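Local atomic coordinates of adenylate cyclase-like protein (PDB entry 3GQS), a protein that is of unknown function but carries, as the piece described here, a forkhead-associated (FHA) domain, a fold that commonly recognises phosphothreonine-containing peptides. Residues A[3-8]-A[52-57]; A[38-43]-A[93-98]; A[60-65]-A[69-74]. All blocks are in the same frame, centred on the assembly; numbering follows the deposited sequence.

Interaction 1 of 3, residues A[3-8]-A[52-57]; sequences SRFLLK and IIIGND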
# COMPACT_ATOMS: atom_id res chain seq x y z
N SER A 3 14.21 -8.26 -9.08
CA SER A 3 12.80 -8.16 -9.61
C SER A 3 12.12 -6.79 -9.29
O SER A 3 12.48 -6.11 -8.35
CB SER A 3 11.95 -9.33 -9.10
OG SER A 3 11.43 -9.10 -7.80
N ARG A 4 11.11 -6.46 -10.09
CA ARG A 4 10.53 -5.10 -10.17
C ARG A 4 9.08 -5.03 -9.68
O ARG A 4 8.18 -5.57 -10.32
CB ARG A 4 10.61 -4.68 -11.64
CG ARG A 4 10.29 -3.28 -11.94
CD ARG A 4 10.15 -3.05 -13.43
NE ARG A 4 9.78 -1.67 -13.71
CZ ARG A 4 10.61 -0.63 -13.66
NH1 ARG A 4 10.14 0.57 -13.94
NH2 ARG A 4 11.92 -0.79 -13.38
N PHE A 5 8.85 -4.35 -8.56
CA PHE A 5 7.49 -4.22 -7.99
C PHE A 5 6.84 -2.91 -8.38
O PHE A 5 7.49 -1.88 -8.40
CB PHE A 5 7.48 -4.25 -6.46
CG PHE A 5 7.90 -5.56 -5.85
CD1 PHE A 5 6.95 -6.58 -5.63
CD2 PHE A 5 9.23 -5.78 -5.45
CE1 PHE A 5 7.34 -7.81 -5.05
CE2 PHE A 5 9.61 -6.98 -4.86
CZ PHE A 5 8.66 -8.00 -4.66
N LEU A 6 5.53 -2.96 -8.59
CA LEU A 6 4.75 -1.75 -8.86
C LEU A 6 3.48 -1.79 -8.04
O LEU A 6 2.90 -2.84 -7.85
CB LEU A 6 4.43 -1.59 -10.38
CG LEU A 6 5.63 -1.25 -11.28
CD1 LEU A 6 6.12 -2.50 -12.09
CD2 LEU A 6 5.30 -0.05 -12.18
N LEU A 7 3.05 -0.65 -7.55
CA LEU A 7 1.83 -0.59 -6.82
C LEU A 7 0.78 -0.12 -7.84
O LEU A 7 0.93 0.93 -8.44
CB LEU A 7 1.94 0.37 -5.62
CG LEU A 7 0.67 0.48 -4.73
CD1 LEU A 7 0.94 0.86 -3.32
CD2 LEU A 7 -0.28 1.46 -5.29
N LYS A 8 -0.25 -0.91 -8.08
CA LYS A 8 -1.33 -0.37 -8.94
C LYS A 8 -2.63 -0.16 -8.16
O LYS A 8 -3.08 -1.05 -7.46
CB LYS A 8 -1.52 -1.13 -10.26
CG LYS A 8 -1.73 -2.56 -10.18
CD LYS A 8 -2.13 -3.18 -11.56
CE LYS A 8 -1.03 -3.05 -12.65
NZ LYS A 8 -1.37 -3.73 -13.95
N ILE A 52 4.67 0.77 3.16
CA ILE A 52 5.09 -0.39 2.37
C ILE A 52 6.61 -0.37 2.29
O ILE A 52 7.20 0.57 1.83
CB ILE A 52 4.46 -0.38 0.92
CG1 ILE A 52 2.94 -0.32 1.03
CG2 ILE A 52 4.96 -1.59 0.05
CD1 ILE A 52 2.21 -0.21 -0.36
N ILE A 53 7.20 -1.42 2.82
CA ILE A 53 8.65 -1.52 2.93
C ILE A 53 9.12 -2.58 1.99
O ILE A 53 8.78 -3.75 2.12
CB ILE A 53 9.06 -1.86 4.37
CG1 ILE A 53 8.75 -0.67 5.29
CG2 ILE A 53 10.57 -2.24 4.46
CD1 ILE A 53 8.21 -1.08 6.64
N ILE A 54 9.91 -2.19 1.02
CA ILE A 54 10.46 -3.17 0.08
C ILE A 54 11.85 -3.46 0.56
O ILE A 54 12.71 -2.59 0.58
CB ILE A 54 10.43 -2.72 -1.38
CG1 ILE A 54 8.95 -2.63 -1.85
CG2 ILE A 54 11.16 -3.72 -2.26
CD1 ILE A 54 8.47 -1.31 -1.88
N GLY A 55 12.04 -4.70 1.01
CA GLY A 55 13.33 -5.15 1.47
C GLY A 55 14.24 -5.31 0.27
O GLY A 55 13.80 -5.27 -0.87
N ASN A 56 15.51 -5.50 0.53
CA ASN A 56 16.45 -5.61 -0.55
C ASN A 56 16.44 -6.97 -1.24
O ASN A 56 17.12 -7.14 -2.25
CB ASN A 56 17.86 -5.23 -0.08
CG ASN A 56 18.02 -3.73 -0.01
OD1 ASN A 56 17.71 -3.00 -1.01
ND2 ASN A 56 18.43 -3.24 1.17
N ASP A 57 15.64 -7.91 -0.75
CA ASP A 57 15.65 -9.28 -1.29
C ASP A 57 14.32 -9.82 -1.83
O ASP A 57 13.98 -10.97 -1.60
CB ASP A 57 16.24 -10.25 -0.25
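The ring of Phe5 is the flat group of this contact, and Ile54 meets it obliquely: CG2 of Ile54 lies 4.3 Å from CD2, a corner of the ring. Val60 also lies against CZ of the ring, and Leu99 touches the Phe5 side chain. This is the interior of the FHA beta sandwich, where strand 4-9 of one sheet faces strand 50-54 of the other. The CA atoms of Phe5 and Ile54 are 8.7 Å apart, a spacing for two facing sheets rather than for hydrogen-bonded neighbours, and no hydrogen bond links the segments. Phe5 and Leu7 point inward, as alternation along a strand requires, while Arg4, Leu6 and Lys8 occupy the other side. Ile52 and Ile54 do the same on the facing strand. Large apolar side chains suit these four positions because all four are buried among other apolar side chains. Val29 and Ile62, for instance, also touch the Ile52 side chain. In Leu7, CG lies opposite the backbone N (chi1 -179°), which extends the side chain across the interface. There CD1 of Leu7 is 3.4 Å from CD1 of Ile52, tighter than normal van der Waals contact.

Interaction 2 of 3, residues A[38-43]-A[93-98]; sequences IVLSDM and GTTLFL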
# COMPACT_ATOMS: atom_id res chain seq x y z
N ILE A 38 2.54 8.12 -1.66
CA ILE A 38 1.48 7.74 -2.67
C ILE A 38 0.19 8.37 -2.12
O ILE A 38 -0.34 7.96 -1.08
CB ILE A 38 1.38 6.21 -2.88
CG1 ILE A 38 2.75 5.66 -3.38
CG2 ILE A 38 0.21 5.89 -3.85
CD1 ILE A 38 2.97 4.14 -3.28
N VAL A 39 -0.23 9.46 -2.74
CA VAL A 39 -1.33 10.23 -2.20
C VAL A 39 -2.63 9.84 -2.91
O VAL A 39 -2.77 10.01 -4.13
CB VAL A 39 -1.06 11.73 -2.27
CG1 VAL A 39 -2.18 12.54 -1.48
CG2 VAL A 39 0.33 12.03 -1.78
N LEU A 40 -3.57 9.34 -2.13
CA LEU A 40 -4.92 8.95 -2.61
C LEU A 40 -5.99 9.87 -1.97
O LEU A 40 -6.11 9.95 -0.75
CB LEU A 40 -5.24 7.50 -2.24
CG LEU A 40 -4.13 6.46 -2.48
CD1 LEU A 40 -4.33 5.18 -1.63
CD2 LEU A 40 -4.06 6.17 -3.99
N SER A 41 -6.76 10.53 -2.81
CA SER A 41 -7.67 11.61 -2.34
C SER A 41 -8.98 11.16 -1.64
O SER A 41 -9.76 11.99 -1.26
CB SER A 41 -7.99 12.56 -3.50
OG SER A 41 -8.54 11.85 -4.60
N ASP A 42 -9.17 9.87 -1.43
CA ASP A 42 -10.38 9.32 -0.82
C ASP A 42 -10.49 9.62 0.68
O ASP A 42 -9.61 9.31 1.48
CB ASP A 42 -10.40 7.82 -1.11
CG ASP A 42 -11.54 7.08 -0.43
OD1 ASP A 42 -12.59 7.69 -0.09
OD2 ASP A 42 -11.35 5.85 -0.23
N MET A 43 -11.62 10.23 1.04
CA MET A 43 -11.97 10.60 2.42
C MET A 43 -11.77 9.50 3.48
O MET A 43 -11.59 9.80 4.65
CB MET A 43 -13.44 11.06 2.47
CG MET A 43 -13.72 12.46 1.91
SD MET A 43 -13.31 13.86 3.01
CE MET A 43 -11.60 14.20 2.49
N GLY A 93 -9.66 1.87 3.28
CA GLY A 93 -10.90 2.58 3.15
C GLY A 93 -11.65 1.88 2.03
O GLY A 93 -11.79 0.66 2.04
N THR A 94 -12.09 2.65 1.06
CA THR A 94 -12.83 2.12 -0.09
C THR A 94 -11.89 1.95 -1.28
O THR A 94 -12.30 1.53 -2.36
CB THR A 94 -13.97 3.05 -0.47
OG1 THR A 94 -13.42 4.30 -0.87
CG2 THR A 94 -14.90 3.27 0.70
N THR A 95 -10.61 2.24 -1.07
CA THR A 95 -9.62 2.13 -2.12
C THR A 95 -8.97 0.71 -2.13
O THR A 95 -8.72 0.11 -1.11
CB THR A 95 -8.59 3.28 -2.04
OG1 THR A 95 -9.26 4.52 -2.32
CG2 THR A 95 -7.44 3.08 -3.02
N LEU A 96 -8.73 0.20 -3.32
CA LEU A 96 -8.19 -1.14 -3.53
C LEU A 96 -6.88 -0.98 -4.27
O LEU A 96 -6.75 -0.16 -5.14
CB LEU A 96 -9.17 -2.01 -4.32
CG LEU A 96 -10.49 -2.44 -3.67
CD1 LEU A 96 -11.40 -3.27 -4.69
CD2 LEU A 96 -10.31 -3.20 -2.35
N PHE A 97 -5.88 -1.74 -3.87
CA PHE A 97 -4.63 -1.80 -4.64
C PHE A 97 -3.92 -3.11 -4.51
O PHE A 97 -4.24 -3.96 -3.67
CB PHE A 97 -3.71 -0.65 -4.29
CG PHE A 97 -3.01 -0.78 -2.96
CD1 PHE A 97 -1.84 -1.54 -2.83
CD2 PHE A 97 -3.48 -0.09 -1.86
CE1 PHE A 97 -1.14 -1.62 -1.64
CE2 PHE A 97 -2.80 -0.19 -0.65
CZ PHE A 97 -1.61 -0.96 -0.54
N LEU A 98 -2.97 -3.31 -5.40
CA LEU A 98 -2.11 -4.50 -5.30
C LEU A 98 -0.75 -4.27 -5.88
O LEU A 98 -0.52 -3.27 -6.58
CB LEU A 98 -2.76 -5.75 -5.91
CG LEU A 98 -3.04 -5.88 -7.39
CD1 LEU A 98 -1.92 -5.45 -8.30
CD2 LEU A 98 -3.33 -7.35 -7.56
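Asp42 and Thr95 face each other with their CA atoms 7.3 Å apart, where the chain leaving strand 38-39 passes the start of strand 95-102. Gly93 and Thr94 just before that strand have the backbone angles of the two central residues of a type II' turn, and the positive phi of Gly93 (65°) is one that glycine adopts easily.

The carboxylate of Asp42 carries the polar half of the contact. Its OD2 accepts a hydrogen bond of 2.7 Å from OG1 of Thr94 and a longer one, 3.2 Å, from OG1 of Thr95. The first hydroxyl arrives from well above the carboxylate plane, 41° out of it; the second comes on the anti side, with a smaller tilt toward the same face. Ser44 OG is a further partner of OD2 and is also bonded to the backbone N of Thr94, so one serine ties the acid to the turn a second time. Such a cluster of donors would be expected to favour the charged form of Asp42.

In this FHA sandwich the contact joins the loop that follows strand 38-39, an outermost strand of one sheet, to the start of strand 95-102 in the other. Threonine suits position 95 because its two branches serve different neighbours. With OG1 beside the backbone N (chi1 -66°), the hydroxyl turns to Asp42, while CG2, opposite that N, faces the hydrophobic interior. There CD1 of Leu40 packs at 4.0 Å from CG2 of Thr95. Leucine fits this buried place, with Ile45, Val9 and Val29 also lying against its side chain.

Interaction 3 of 3, residues A[60-65]-A[69-74]; sequences VLIEDL and NGVIVE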
# COMPACT_ATOMS: atom_id res chain seq x y z
N VAL A 60 8.35 -8.08 0.69
CA VAL A 60 7.61 -6.87 1.00
C VAL A 60 6.87 -6.98 2.32
O VAL A 60 6.32 -8.00 2.65
CB VAL A 60 6.59 -6.51 -0.12
CG1 VAL A 60 6.01 -5.14 0.13
CG2 VAL A 60 7.25 -6.52 -1.47
N LEU A 61 6.86 -5.87 3.06
CA LEU A 61 6.09 -5.80 4.29
C LEU A 61 5.11 -4.67 4.19
O LEU A 61 5.37 -3.63 3.58
CB LEU A 61 6.99 -5.60 5.51
CG LEU A 61 7.87 -6.79 5.93
CD1 LEU A 61 9.13 -6.33 6.74
CD2 LEU A 61 7.08 -7.84 6.73
N ILE A 62 3.97 -4.85 4.80
CA ILE A 62 3.02 -3.76 4.88
C ILE A 62 2.69 -3.60 6.34
O ILE A 62 2.72 -4.53 7.12
CB ILE A 62 1.75 -4.00 4.06
CG1 ILE A 62 0.81 -2.80 4.20
CG2 ILE A 62 1.07 -5.31 4.50
CD1 ILE A 62 -0.03 -2.50 2.93
N GLU A 63 2.34 -2.37 6.66
CA GLU A 63 2.24 -1.93 8.03
C GLU A 63 1.12 -0.93 8.14
O GLU A 63 1.00 -0.06 7.31
CB GLU A 63 3.56 -1.24 8.33
CG GLU A 63 3.82 -0.93 9.68
CD GLU A 63 5.30 -0.60 9.86
OE1 GLU A 63 5.76 0.43 9.30
OE2 GLU A 63 5.98 -1.40 10.51
N ASP A 64 0.33 -1.05 9.18
CA ASP A 64 -0.72 -0.08 9.47
C ASP A 64 -0.20 1.08 10.34
O ASP A 64 0.39 0.85 11.36
CB ASP A 64 -1.87 -0.79 10.17
CG ASP A 64 -3.08 0.10 10.37
OD1 ASP A 64 -3.09 1.26 9.86
OD2 ASP A 64 -4.03 -0.35 11.02
N LEU A 65 -0.44 2.32 9.91
CA LEU A 65 0.08 3.51 10.63
C LEU A 65 -0.97 4.18 11.51
O LEU A 65 -1.19 5.37 11.41
CB LEU A 65 0.63 4.54 9.64
CG LEU A 65 1.70 4.08 8.65
CD1 LEU A 65 1.95 5.23 7.70
CD2 LEU A 65 2.99 3.62 9.37
N ASN A 69 -9.48 3.24 9.54
CA ASN A 69 -10.23 2.10 8.96
C ASN A 69 -9.45 0.78 8.82
O ASN A 69 -10.00 -0.24 8.39
CB ASN A 69 -10.70 2.51 7.55
CG ASN A 69 -11.79 3.59 7.58
OD1 ASN A 69 -12.64 3.61 8.46
ND2 ASN A 69 -11.75 4.50 6.61
N GLY A 70 -8.16 0.83 9.10
CA GLY A 70 -7.35 -0.39 9.12
C GLY A 70 -6.79 -0.70 7.76
O GLY A 70 -7.04 -0.02 6.78
N VAL A 71 -5.99 -1.75 7.71
CA VAL A 71 -5.38 -2.22 6.47
C VAL A 71 -5.81 -3.67 6.29
O VAL A 71 -5.53 -4.51 7.14
CB VAL A 71 -3.85 -2.11 6.52
CG1 VAL A 71 -3.25 -2.83 5.31
CG2 VAL A 71 -3.41 -0.65 6.56
N ILE A 72 -6.54 -3.92 5.20
CA ILE A 72 -7.14 -5.24 4.91
C ILE A 72 -6.38 -5.86 3.76
O ILE A 72 -6.27 -5.25 2.69
CB ILE A 72 -8.63 -5.16 4.47
CG1 ILE A 72 -9.52 -4.64 5.59
CG2 ILE A 72 -9.15 -6.56 4.02
CD1 ILE A 72 -10.95 -5.14 5.50
N VAL A 73 -5.84 -7.06 3.99
CA VAL A 73 -5.21 -7.82 2.92
C VAL A 73 -6.07 -9.08 2.68
O VAL A 73 -6.37 -9.85 3.60
CB VAL A 73 -3.69 -8.16 3.19
CG1 VAL A 73 -3.04 -8.81 1.94
CG2 VAL A 73 -2.91 -6.90 3.55
N GLU A 74 -6.49 -9.24 1.43
CA GLU A 74 -7.27 -10.42 1.01
C GLU A 74 -8.27 -10.80 2.07
O GLU A 74 -8.28 -11.94 2.59
CB GLU A 74 -6.32 -11.59 0.78
CG GLU A 74 -5.27 -11.38 -0.30
CD GLU A 74 -5.64 -12.02 -1.62
OE1 GLU A 74 -5.95 -13.21 -1.59
OE2 GLU A 74 -5.61 -11.35 -2.67
O HOH W 1 -5.44 -2.79 10.21
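Val71 sits between Ile62 and Asp64 and offers a different methyl to each. CG1 lies opposite the backbone N of Val71 (chi1 171°) and packs against CD1 of Ile62 at 4.0 Å, while CG2, beside that N, lies alongside the aspartate, 3.8 Å from OD1 of Asp64. Ile62 also reaches the next inward-facing valine: its CG2 is 4.4 Å from CG2 of Val73, a looser touch. Branched aliphatic residues suit these places because they are buried and present a methyl in two directions at once.

No direct hydrogen bond joins the two segments. A water does so instead, donating to OD2 of Asp64 at 2.9 Å and accepting from the backbone N of Val71 at 2.8 Å, so the amide has a polar partner although the valine is buried. The CA of Gly70 lies 3.8 Å from OD2 of Asp64. Gly70 adopts a phi of 88° with psi near 180°, a backbone shape readily open to glycine.

In the second shell, OG of Ser67 hydrogen-bonds OD1 of Asp64 and so fixes the other end of the carboxylate; it also makes a weak bond to the N of Gly70. Asp64, Ser67, Asn69 and Gly70 match the Asp-x-x-Ser-x-Asn-Gly pattern of FHA domains, in which this loop borders the phosphopeptide-binding surface. His49 NE2 bonds the O of Gly70 and Asn69 ND2 bonds the O of Ser44, joining this loop to the one before strand 50-54.

The contact lies between the sheets of the sandwich: strand 60-64 runs between strands 50-54 and 81-83 in one, and strand 72-73 lies in the other beside strand 90-92, whose Val90 touches both Ile62 and Val71.

All three contacts join the two facing sheets of the FHA sandwich, a domain without helices. Interactions 1 and 2 use the neighbouring strands 4-9 and 95-102 of one sheet, and their centres lie about 18 Å apart on opposite sides of the centre of the chain; along the sequence their segments alternate. Between centres, interaction 3 lies about 12 Å from interaction 2, whose segments enclose it in sequence, and about 15 Å from interaction 1, which it follows. The interior is continuous: Phe97 touches both Leu7 and Ile62, and Phe5 touches Val60. Interactions 2 and 3 also meet where Gly93 lies beside Asn69, whose loop in FHA relatives borders the phosphopeptide-binding surface; binding by this domain is only inferred.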